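Local coordinates for Glyco_hydro_cc domain-containing protein (Pseudomonas viridiflava, PDB 6UAV), which hydrolyses beta-1,3-glucans from within the chain, as an endo-beta-1,3-glucanase of glycoside hydrolase family 128 (subgroup II), at residues E209-T212 and M213-R217; G244-E248 and L249-Y253; Q100-P103 and R104-Q107. All blocks are in the same frame, centred on the assembly; numbering follows the deposited sequence.

Interaction 1 of 3, residues E209-T212 and M213-R217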
ATOM      1  N   GLU A 209       7.090  11.466 -12.547  1.00 17.59           N
ATOM      2  CA  GLU A 209       7.917  10.354 -13.086  1.00 18.75           C
ATOM      3  C   GLU A 209       7.391   9.019 -12.533  1.00 17.07           C
ATOM      4  O   GLU A 209       7.124   8.113 -13.310  1.00 16.51           O
ATOM      5  CB  GLU A 209       9.390  10.526 -12.709  1.00 21.01           C
ATOM      6  CG  GLU A 209      10.108  11.290 -13.775  1.00 23.93           C
ATOM      7  CD  GLU A 209      11.622  11.202 -13.816  1.00 25.36           C
ATOM      8  OE1 GLU A 209      12.219  10.412 -13.029  1.00 28.99           O
ATOM      9  OE2 GLU A 209      12.177  11.970 -14.622  1.00 29.24           O
ATOM     10  N   MET A 210       7.237   8.933 -11.220  1.00 15.96           N
ATOM     11  CA  MET A 210       6.843   7.662 -10.567  1.00 15.85           C
ATOM     12  C   MET A 210       5.419   7.307 -10.986  1.00 15.36           C
ATOM     13  O   MET A 210       5.200   6.142 -11.293  1.00 14.45           O
ATOM     14  CB  MET A 210       6.963   7.777  -9.062  1.00 16.60           C
ATOM     15  CG  MET A 210       8.357   8.093  -8.650  1.00 18.86           C
ATOM     16  SD  MET A 210       8.581   8.394  -6.811  1.00 21.03           S
ATOM     17  CE  MET A 210       8.842   6.679  -6.483  1.00 21.25           C
ATOM     18  N   VAL A 211       4.498   8.255 -10.977  1.00 15.30           N
ATOM     19  CA  VAL A 211       3.087   7.942 -11.336  1.00 15.14           C
ATOM     20  C   VAL A 211       3.042   7.491 -12.793  1.00 16.08           C
ATOM     21  O   VAL A 211       2.313   6.481 -13.119  1.00 16.48           O
ATOM     22  CB  VAL A 211       2.145   9.150 -11.072  1.00 14.78           C
ATOM     23  CG1 VAL A 211       0.780   8.960 -11.754  1.00 15.35           C
ATOM     24  CG2 VAL A 211       1.977   9.334  -9.595  1.00 14.41           C
ATOM     25  N   THR A 212       3.761   8.168 -13.686  1.00 17.10           N
ATOM     26  CA  THR A 212       3.726   7.782 -15.125  1.00 18.16           C
ATOM     27  C   THR A 212       4.226   6.347 -15.244  1.00 16.97           C
ATOM     28  O   THR A 212       3.670   5.567 -16.056  1.00 15.87           O
ATOM     29  CB  THR A 212       4.551   8.713 -16.000  1.00 20.55           C
ATOM     30  OG1 THR A 212       3.964  10.006 -15.878  1.00 23.20           O
ATOM     31  CG2 THR A 212       4.578   8.289 -17.449  1.00 22.33           C
ATOM     32  N   MET A 213       5.312   6.055 -14.556  1.00 15.58           N
ATOM     33  CA  MET A 213       5.928   4.719 -14.645  1.00 16.38           C
ATOM     34  C   MET A 213       4.928   3.678 -14.101  1.00 15.23           C
ATOM     35  O   MET A 213       4.723   2.641 -14.795  1.00 15.29           O
ATOM     36  CB  MET A 213       7.250   4.736 -13.878  1.00 16.32           C
ATOM     37  CG  MET A 213       7.981   3.415 -13.865  1.00 16.45           C
ATOM     38  SD  MET A 213       7.450   2.354 -12.515  1.00 16.17           S
ATOM     39  CE  MET A 213       8.023   3.288 -11.105  1.00 15.97           C
ATOM     40  N   LEU A 214       4.251   3.957 -12.984  1.00 14.28           N
ATOM     41  CA  LEU A 214       3.353   2.975 -12.333  1.00 13.89           C
ATOM     42  C   LEU A 214       2.091   2.792 -13.181  1.00 14.29           C
ATOM     43  O   LEU A 214       1.634   1.667 -13.263  1.00 15.65           O
ATOM     44  CB  LEU A 214       3.026   3.400 -10.918  1.00 13.85           C
ATOM     45  CG  LEU A 214       4.204   3.399  -9.952  1.00 13.29           C
ATOM     46  CD1 LEU A 214       3.784   4.060  -8.637  1.00 14.16           C
ATOM     47  CD2 LEU A 214       4.774   1.984  -9.673  1.00 13.26           C
ATOM     48  N   GLU A 215       1.586   3.862 -13.785  1.00 14.59           N
ATOM     49  CA  GLU A 215       0.431   3.806 -14.693  1.00 15.34           C
ATOM     50  C   GLU A 215       0.792   2.918 -15.895  1.00 16.49           C
ATOM     51  O   GLU A 215      -0.090   2.194 -16.368  1.00 16.56           O
ATOM     52  CB  GLU A 215       0.016   5.213 -15.104  1.00 15.95           C
ATOM     53  CG  GLU A 215      -0.769   5.954 -14.013  1.00 15.48           C
ATOM     54  CD  GLU A 215      -2.174   5.449 -13.749  1.00 15.43           C
ATOM     55  OE1 GLU A 215      -2.721   4.700 -14.638  1.00 16.06           O
ATOM     56  OE2 GLU A 215      -2.743   5.858 -12.707  1.00 15.51           O
ATOM     57  N   ARG A 216       2.022   3.039 -16.414  1.00 17.24           N
ATOM     58  CA  ARG A 216       2.427   2.348 -17.661  1.00 18.90           C
ATOM     59  C   ARG A 216       2.800   0.899 -17.381  1.00 18.89           C
ATOM     60  O   ARG A 216       2.737   0.159 -18.318  1.00 20.65           O
ATOM     61  CB  ARG A 216       3.507   3.119 -18.434  1.00 20.97           C
ATOM     62  CG  ARG A 216       2.949   4.459 -18.905  1.00 23.28           C
ATOM     63  CD  ARG A 216       3.891   5.267 -19.775  1.00 26.28           C
ATOM     64  NE  ARG A 216       3.203   6.477 -20.249  1.00 27.27           N
ATOM     65  CZ  ARG A 216       3.852   7.469 -20.839  1.00 30.45           C
ATOM     66  NH1 ARG A 216       5.159   7.351 -21.020  1.00 30.79           N
ATOM     67  NH2 ARG A 216       3.204   8.549 -21.229  1.00 31.12           N
ATOM     68  N   ARG A 217       3.109   0.493 -16.153  1.00 17.18           N
ATOM     69  CA  ARG A 217       3.437  -0.926 -15.875  1.00 17.20           C
ATOM     70  C   ARG A 217       2.164  -1.769 -15.791  1.00 17.04           C
ATOM     71  O   ARG A 217       1.329  -1.533 -14.869  1.00 15.86           O
ATOM     72  CB  ARG A 217       4.193  -1.054 -14.563  1.00 16.28           C
ATOM     73  CG  ARG A 217       5.642  -0.670 -14.644  1.00 17.02           C
ATOM     74  CD  ARG A 217       6.332  -0.991 -13.333  1.00 17.25           C
ATOM     75  NE  ARG A 217       6.730  -2.371 -13.221  1.00 17.11           N
ATOM     76  CZ  ARG A 217       7.960  -2.860 -13.397  1.00 17.95           C
ATOM     77  NH1 ARG A 217       8.999  -2.054 -13.639  1.00 18.42           N
ATOM     78  NH2 ARG A 217       8.148  -4.134 -13.143  1.00 17.91           N
TER
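Thr-212 and Arg-216 meet one turn apart on the last turns of helix 200-216. The two side chains run side by side, and the methyl CG2 of Thr-212 sits 3.5 Å above the plane of the Arg-216 guanidinium, over its centre, with Arg-216 CZ 3.6 Å from Thr-212 CG2. Thr-212 carries CG2 anti to its own N and keeps OG1 beside that N (chi1 -62°), so the hydroxyl turns back to bond Ala-208 O while the methyl faces the arginine. The helix packs against the outside of a TIM barrel, between strands 180-185 and 220-225. Val-211 and Glu-215 also lie alongside each other, CG1 of Val-211 being 4.1 Å from CG of Glu-215. Beyond CG the glutamate bends at chi2 (-71°), and OE2 of its carboxylate is held by Tyr-223 OH and Ser-3 OG. The i to i+4 main-chain bonds continue through these residues: Glu-215 N to Val-211 O is short, at 2.8 Å, whereas Arg-216 N to Thr-212 O, 3.0 Å, is more bent, with an N-H...O angle of 142°. Facing the barrel, Leu-214 brings CG to 3.2 Å from Met-210 O and reaches Val-182, Phe-185 and Val-220 on the two strands.

Interaction 2 of 3, residues G244-E248 and L249-Y253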
ATOM      1  N   GLY A 244     -10.470  19.370   4.058  1.00 16.40           N
ATOM      2  CA  GLY A 244     -11.142  19.468   2.751  1.00 16.64           C
ATOM      3  C   GLY A 244     -10.382  20.311   1.719  1.00 17.21           C
ATOM      4  O   GLY A 244     -10.993  20.616   0.667  1.00 17.02           O
ATOM      5  N   ARG A 245      -9.106  20.623   1.946  1.00 17.92           N
ATOM      6  CA  ARG A 245      -8.329  21.429   0.975  1.00 19.43           C
ATOM      7  C   ARG A 245      -7.081  20.689   0.484  1.00 17.91           C
ATOM      8  O   ARG A 245      -6.268  20.296   1.325  1.00 16.39           O
ATOM      9  CB  ARG A 245      -7.870  22.764   1.568  1.00 23.06           C
ATOM     10  CG  ARG A 245      -7.374  23.698   0.470  1.00 27.55           C
ATOM     11  CD  ARG A 245      -7.626  25.203   0.638  1.00 32.90           C
ATOM     12  NE  ARG A 245      -9.044  25.567   0.548  1.00 36.91           N
ATOM     13  CZ  ARG A 245      -9.667  26.446   1.346  1.00 40.42           C
ATOM     14  NH1 ARG A 245      -9.017  27.080   2.317  1.00 43.01           N
ATOM     15  NH2 ARG A 245     -10.962  26.665   1.192  1.00 42.21           N
ATOM     16  N   LEU A 246      -6.930  20.560  -0.835  1.00 17.06           N
ATOM     17  CA  LEU A 246      -5.680  20.045  -1.463  1.00 16.85           C
ATOM     18  C   LEU A 246      -4.535  21.048  -1.294  1.00 17.24           C
ATOM     19  O   LEU A 246      -4.772  22.280  -1.306  1.00 17.76           O
ATOM     20  CB  LEU A 246      -5.903  19.758  -2.941  1.00 17.27           C
ATOM     21  CG  LEU A 246      -6.977  18.694  -3.197  1.00 16.76           C
ATOM     22  CD1 LEU A 246      -7.423  18.706  -4.635  1.00 17.06           C
ATOM     23  CD2 LEU A 246      -6.493  17.331  -2.788  1.00 16.29           C
ATOM     24  N   THR A 247      -3.332  20.520  -1.170  1.00 16.73           N
ATOM     25  CA  THR A 247      -2.101  21.273  -1.444  1.00 17.10           C
ATOM     26  C   THR A 247      -1.894  21.358  -2.956  1.00 17.29           C
ATOM     27  O   THR A 247      -2.618  20.728  -3.748  1.00 17.37           O
ATOM     28  CB  THR A 247      -0.883  20.597  -0.822  1.00 16.84           C
ATOM     29  OG1 THR A 247      -0.765  19.294  -1.410  1.00 16.17           O
ATOM     30  CG2 THR A 247      -0.973  20.497   0.686  1.00 16.41           C
ATOM     31  N   GLU A 248      -0.944  22.168  -3.365  1.00 18.75           N
ATOM     32  CA  GLU A 248      -0.517  22.150  -4.775  1.00 18.84           C
ATOM     33  C   GLU A 248      -0.172  20.709  -5.188  1.00 17.43           C
ATOM     34  O   GLU A 248      -0.596  20.279  -6.263  1.00 17.71           O
ATOM     35  CB  GLU A 248       0.635  23.117  -4.962  1.00 20.68           C
ATOM     36  CG  GLU A 248       1.130  23.121  -6.366  1.00 22.68           C
ATOM     37  CD  GLU A 248       2.151  24.219  -6.592  1.00 24.19           C
ATOM     38  OE1 GLU A 248       2.158  25.165  -5.801  1.00 25.50           O
ATOM     39  OE2 GLU A 248       3.006  24.016  -7.458  1.00 27.30           O
ATOM     40  N   LEU A 249       0.581  19.996  -4.372  1.00 16.16           N
ATOM     41  CA  LEU A 249       0.977  18.606  -4.703  1.00 15.65           C
ATOM     42  C   LEU A 249      -0.287  17.767  -4.902  1.00 14.96           C
ATOM     43  O   LEU A 249      -0.313  16.940  -5.828  1.00 14.98           O
ATOM     44  CB  LEU A 249       1.868  17.991  -3.620  1.00 15.61           C
ATOM     45  CG  LEU A 249       2.417  16.624  -4.021  1.00 16.25           C
ATOM     46  CD1 LEU A 249       3.545  16.775  -5.026  1.00 16.50           C
ATOM     47  CD2 LEU A 249       2.860  15.851  -2.791  1.00 15.81           C
ATOM     48  N   GLY A 250      -1.271  17.934  -4.009  1.00 15.82           N
ATOM     49  CA  GLY A 250      -2.497  17.124  -4.072  1.00 15.43           C
ATOM     50  C   GLY A 250      -3.252  17.386  -5.356  1.00 16.66           C
ATOM     51  O   GLY A 250      -3.670  16.454  -6.009  1.00 15.35           O
ATOM     52  N   GLN A 251      -3.445  18.667  -5.701  1.00 18.00           N
ATOM     53  CA  GLN A 251      -4.130  19.013  -6.961  1.00 20.87           C
ATOM     54  C   GLN A 251      -3.337  18.319  -8.086  1.00 19.42           C
ATOM     55  O   GLN A 251      -3.943  17.773  -9.044  1.00 19.83           O
ATOM     56  CB  GLN A 251      -4.226  20.542  -7.092  1.00 24.45           C
ATOM     57  CG  GLN A 251      -5.155  20.997  -8.191  1.00 29.74           C
ATOM     58  CD  GLN A 251      -6.574  21.190  -7.697  1.00 33.67           C
ATOM     59  OE1 GLN A 251      -7.493  20.447  -8.061  1.00 37.54           O
ATOM     60  NE2 GLN A 251      -6.772  22.203  -6.853  1.00 38.04           N
ATOM     61  N   TYR A 252      -2.015  18.404  -8.043  1.00 18.14           N
ATOM     62  CA  TYR A 252      -1.157  17.903  -9.141  1.00 17.58           C
ATOM     63  C   TYR A 252      -1.358  16.388  -9.278  1.00 16.60           C
ATOM     64  O   TYR A 252      -1.690  15.882 -10.383  1.00 16.98           O
ATOM     65  CB  TYR A 252       0.294  18.303  -8.897  1.00 18.00           C
ATOM     66  CG  TYR A 252       1.236  17.944 -10.013  1.00 19.13           C
ATOM     67  CD1 TYR A 252       1.131  18.573 -11.241  1.00 20.32           C
ATOM     68  CD2 TYR A 252       2.297  17.089  -9.827  1.00 19.37           C
ATOM     69  CE1 TYR A 252       2.029  18.326 -12.272  1.00 21.84           C
ATOM     70  CE2 TYR A 252       3.210  16.840 -10.839  1.00 20.18           C
ATOM     71  CZ  TYR A 252       3.069  17.432 -12.081  1.00 21.43           C
ATOM     72  OH  TYR A 252       3.923  17.181 -13.134  1.00 22.13           O
ATOM     73  N   TYR A 253      -1.258  15.682  -8.167  1.00 15.54           N
ATOM     74  CA  TYR A 253      -1.491  14.208  -8.118  1.00 14.87           C
ATOM     75  C   TYR A 253      -2.792  13.811  -8.810  1.00 15.35           C
ATOM     76  O   TYR A 253      -2.816  12.851  -9.650  1.00 15.65           O
ATOM     77  CB  TYR A 253      -1.488  13.718  -6.684  1.00 14.45           C
ATOM     78  CG  TYR A 253      -1.549  12.222  -6.483  1.00 13.68           C
ATOM     79  CD1 TYR A 253      -0.632  11.355  -7.046  1.00 13.42           C
ATOM     80  CD2 TYR A 253      -2.495  11.650  -5.638  1.00 13.18           C
ATOM     81  CE1 TYR A 253      -0.656   9.982  -6.832  1.00 12.83           C
ATOM     82  CE2 TYR A 253      -2.516  10.287  -5.380  1.00 12.55           C
ATOM     83  CZ  TYR A 253      -1.579   9.436  -5.955  1.00 12.21           C
ATOM     84  OH  TYR A 253      -1.554   8.092  -5.776  1.00 12.16           O
TER
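Thr-247 caps the N terminus of helix 248-255: its OG1 accepts from Gly-250 N at 3.0 Å, with an N-H...O angle of 156°. The hydroxyl reaches that amide because chi1 (61°) sets OG1 between the backbone N and the carbonyl carbon of Thr-247, leaving CG2 anti to the carbonyl carbon. OG1 is also bonded to Ser-238 O, so one hydroxyl ties the first turn to the loop before it. The carbonyl of the same residue, Thr-247 O, receives Gln-251 N at 3.0 Å, an almost straight bond of 173°, and one residue on Glu-248 O receives Tyr-252 N at 2.9 Å.

Glu-248 stretches its chain fully beyond CG and places OE2 in a salt bridge with Lys-204 of helix 200-216; the same lysine makes a cation-pi contact with Tyr-252. The negative side chain in the first turn would probably also be favoured by the helix dipole.

Leu-246, just before the cap, makes van der Waals contact with the first turn. Its side chain crosses that of Gln-251 at about a right angle, and CD1 lies against the Gln-251 amide, 3.8 Å from Gln-251 OE1, while the other methyl, CD2, comes to 4.1 Å from Gly-250 C. With no side chain on Gly-250, CD2 of Leu-246 lies close over the backbone of the first turn.

Leu-249 packs on Met-207 of helix 200-216, Trp-225 of strand 220-225 and Leu-239 of the preceding loop. Tyr-253, a turn further on, also touches Met-207, and its OH bonds Gly-7 O. Through Tyr-253 the short helix packs against strands 220-225 and 6-9, the last and first of the barrel.

Interaction 3 of 3, residues Q100-P103 and R104-Q107; sequences QLWP and RLEQ
Trp-102 and Leu-105 meet on the inner side of helix 95-112, the helix that links strands 78-81 and 115-121 in a beta-alpha-beta unit of the TIM barrel. Their contact is a CH-pi one. Leu-105 CD1 lies over one face of the indole, 4.0 Å from the centroid of the six-membered ring of Trp-102 and displaced toward its rim, with Trp-102 CE3 the nearest ring atom at 3.6 Å. The two side chains cross at about a right angle, and both reach Val-81 and Leu-116 on the flanking strands.

Apolar packing continues from Leu-101, whose CD2 is 4.1 Å from Leu-105 CD1. The other methyl of Leu-101, CD1, rests over one face of the Arg-104 guanidinium, off-centre and 3.9 Å above the plane. Arg-104 bends at chi3 (62°) to lay that group there, and its NH2 forms a salt bridge with Asp-63.

Backbone bonding is uneven because Pro-103 has no N-H to give to the turn before, and the helix kinks at this point. Arg-104 N makes only a weak bond to Leu-101 O, with an N-H...O angle of 124°. Regular helical bonding is back with Glu-106 N to Trp-102 O, at 2.9 Å, and Gln-107 N to Pro-103 O, at 2.8 Å.

A second group of polar contacts centres on Glu-106. Its two carboxylate oxygens are held separately, OE1 by Tyr-143 OH and OE2 by Gln-153 N, while Gln-153 O takes the indole NE1 of Trp-102. Gln-153 thus bonds to both side chains through its backbone. Ring and carboxylate planes stand 74° apart, and OE2 of Glu-106 lies at the indole edge, in its plane, 3.3 Å from Trp-102 CD1.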
ATOM      1  N   GLN A 100       3.737 -18.899   9.578  1.00 13.97           N
ATOM      2  CA  GLN A 100       2.783 -19.398  10.605  1.00 15.43           C
ATOM      3  C   GLN A 100       1.420 -18.680  10.469  1.00 14.90           C
ATOM      4  O   GLN A 100       0.343 -19.335  10.622  1.00 15.44           O
ATOM      5  CB  GLN A 100       3.378 -19.231  12.012  1.00 17.13           C
ATOM      6  CG  GLN A 100       2.487 -19.714  13.159  1.00 19.42           C
ATOM      7  CD  GLN A 100       3.296 -19.934  14.426  1.00 21.83           C
ATOM      8  OE1 GLN A 100       4.442 -19.544  14.544  1.00 27.63           O
ATOM      9  NE2 GLN A 100       2.726 -20.543  15.431  1.00 26.06           N
ATOM     10  N   LEU A 101       1.401 -17.381  10.231  1.00 14.61           N
ATOM     11  CA  LEU A 101       0.145 -16.598  10.054  1.00 14.12           C
ATOM     12  C   LEU A 101      -0.564 -17.025   8.770  1.00 13.41           C
ATOM     13  O   LEU A 101      -1.779 -16.919   8.686  1.00 12.86           O
ATOM     14  CB  LEU A 101       0.474 -15.101  10.061  1.00 14.65           C
ATOM     15  CG  LEU A 101      -0.699 -14.150   9.840  1.00 15.26           C
ATOM     16  CD1 LEU A 101      -1.720 -14.284  10.946  1.00 15.60           C
ATOM     17  CD2 LEU A 101      -0.235 -12.719   9.718  1.00 15.99           C
ATOM     18  N   TRP A 102       0.183 -17.365   7.741  1.00 12.57           N
ATOM     19  CA  TRP A 102      -0.357 -17.311   6.361  1.00 11.95           C
ATOM     20  C   TRP A 102      -1.609 -18.146   6.201  1.00 12.76           C
ATOM     21  O   TRP A 102      -2.553 -17.706   5.524  1.00 12.80           O
ATOM     22  CB  TRP A 102       0.737 -17.668   5.326  1.00 12.24           C
ATOM     23  CG  TRP A 102       0.483 -16.986   4.015  1.00 11.64           C
ATOM     24  CD1 TRP A 102      -0.052 -17.492   2.851  1.00 11.89           C
ATOM     25  CD2 TRP A 102       0.670 -15.590   3.783  1.00 11.88           C
ATOM     26  NE1 TRP A 102      -0.154 -16.493   1.925  1.00 11.89           N
ATOM     27  CE2 TRP A 102       0.254 -15.322   2.461  1.00 12.13           C
ATOM     28  CE3 TRP A 102       1.138 -14.529   4.559  1.00 12.95           C
ATOM     29  CZ2 TRP A 102       0.328 -14.051   1.886  1.00 12.91           C
ATOM     30  CZ3 TRP A 102       1.255 -13.281   3.964  1.00 12.84           C
ATOM     31  CH2 TRP A 102       0.862 -13.059   2.654  1.00 13.07           C
ATOM     32  N   PRO A 103      -1.690 -19.385   6.743  1.00 12.87           N
ATOM     33  CA  PRO A 103      -2.902 -20.209   6.546  1.00 13.26           C
ATOM     34  C   PRO A 103      -4.183 -19.502   7.040  1.00 13.27           C
ATOM     35  O   PRO A 103      -5.253 -19.730   6.459  1.00 13.03           O
ATOM     36  CB  PRO A 103      -2.602 -21.510   7.306  1.00 14.38           C
ATOM     37  CG  PRO A 103      -1.042 -21.589   7.253  1.00 14.25           C
ATOM     38  CD  PRO A 103      -0.636 -20.142   7.459  1.00 13.62           C
ATOM     39  N   ARG A 104      -4.094 -18.743   8.121  1.00 13.56           N
ATOM     40  CA  ARG A 104      -5.225 -17.892   8.630  1.00 14.49           C
ATOM     41  C   ARG A 104      -5.683 -16.892   7.551  1.00 13.52           C
ATOM     42  O   ARG A 104      -6.906 -16.703   7.380  1.00 13.80           O
ATOM     43  CB  ARG A 104      -4.804 -17.211   9.939  1.00 15.60           C
ATOM     44  CG  ARG A 104      -4.770 -18.182  11.114  1.00 18.48           C
ATOM     45  CD  ARG A 104      -4.128 -17.537  12.325  1.00 20.22           C
ATOM     46  NE  ARG A 104      -4.792 -16.365  12.862  1.00 21.26           N
ATOM     47  CZ  ARG A 104      -4.239 -15.587  13.782  1.00 23.98           C
ATOM     48  NH1 ARG A 104      -3.058 -15.949  14.273  1.00 25.83           N
ATOM     49  NH2 ARG A 104      -4.883 -14.528  14.270  1.00 24.06           N
ATOM     50  N   LEU A 105      -4.744 -16.274   6.829  1.00 12.77           N
ATOM     51  CA  LEU A 105      -5.038 -15.345   5.713  1.00 12.42           C
ATOM     52  C   LEU A 105      -5.623 -16.116   4.550  1.00 12.79           C
ATOM     53  O   LEU A 105      -6.576 -15.622   3.921  1.00 13.63           O
ATOM     54  CB  LEU A 105      -3.779 -14.566   5.336  1.00 12.62           C
ATOM     55  CG  LEU A 105      -3.118 -13.847   6.512  1.00 12.92           C
ATOM     56  CD1 LEU A 105      -1.911 -13.156   6.011  1.00 12.99           C
ATOM     57  CD2 LEU A 105      -4.058 -12.837   7.196  1.00 13.54           C
ATOM     58  N   GLU A 106      -5.048 -17.275   4.210  1.00 12.59           N
ATOM     59  CA  GLU A 106      -5.604 -18.106   3.129  1.00 12.46           C
ATOM     60  C   GLU A 106      -7.030 -18.512   3.488  1.00 12.85           C
ATOM     61  O   GLU A 106      -7.891 -18.678   2.557  1.00 12.40           O
ATOM     62  CB  GLU A 106      -4.685 -19.323   2.922  1.00 12.42           C
ATOM     63  CG  GLU A 106      -3.362 -18.952   2.344  1.00 12.46           C
ATOM     64  CD  GLU A 106      -2.363 -20.081   2.244  1.00 12.88           C
ATOM     65  OE1 GLU A 106      -2.442 -20.977   3.083  1.00 13.71           O
ATOM     66  OE2 GLU A 106      -1.484 -20.032   1.316  1.00 13.46           O
ATOM     67  N   GLN A 107      -7.274 -18.852   4.741  1.00 13.38           N
ATOM     68  CA  GLN A 107      -8.624 -19.235   5.182  1.00 14.61           C
ATOM     69  C   GLN A 107      -9.555 -18.027   4.957  1.00 13.62           C
ATOM     70  O   GLN A 107     -10.687 -18.181   4.419  1.00 14.60           O
ATOM     71  CB  GLN A 107      -8.630 -19.697   6.637  1.00 15.87           C
ATOM     72  CG  GLN A 107     -10.065 -20.042   7.046  1.00 19.08           C
ATOM     73  CD  GLN A 107     -10.181 -20.604   8.447  1.00 21.68           C
ATOM     74  OE1 GLN A 107      -9.871 -19.925   9.440  1.00 26.00           O
ATOM     75  NE2 GLN A 107     -10.673 -21.830   8.520  1.00 22.34           N
TER

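Overall arrangement
Going along the chain from the N terminus, interaction 3 comes first, within helix 95-112 between the fourth and fifth strands of the eight-stranded barrel. Interaction 1 follows at the end of helix 200-216, between the seventh and eighth strands, and interaction 2 opens the final helix, 248-255, after the eighth. Each contact is local and closes no long loop; the three stand in series, neither nesting nor crossing. Interactions 1 and 2 touch where Val-211 CG2 packs on Tyr-253 CE1 at 3.9 Å, joining two neighbouring outer helices. Interaction 3 lies across the chain's centre from both, its centre about 32 Å from that of interaction 1 and about 39 Å from that of interaction 2.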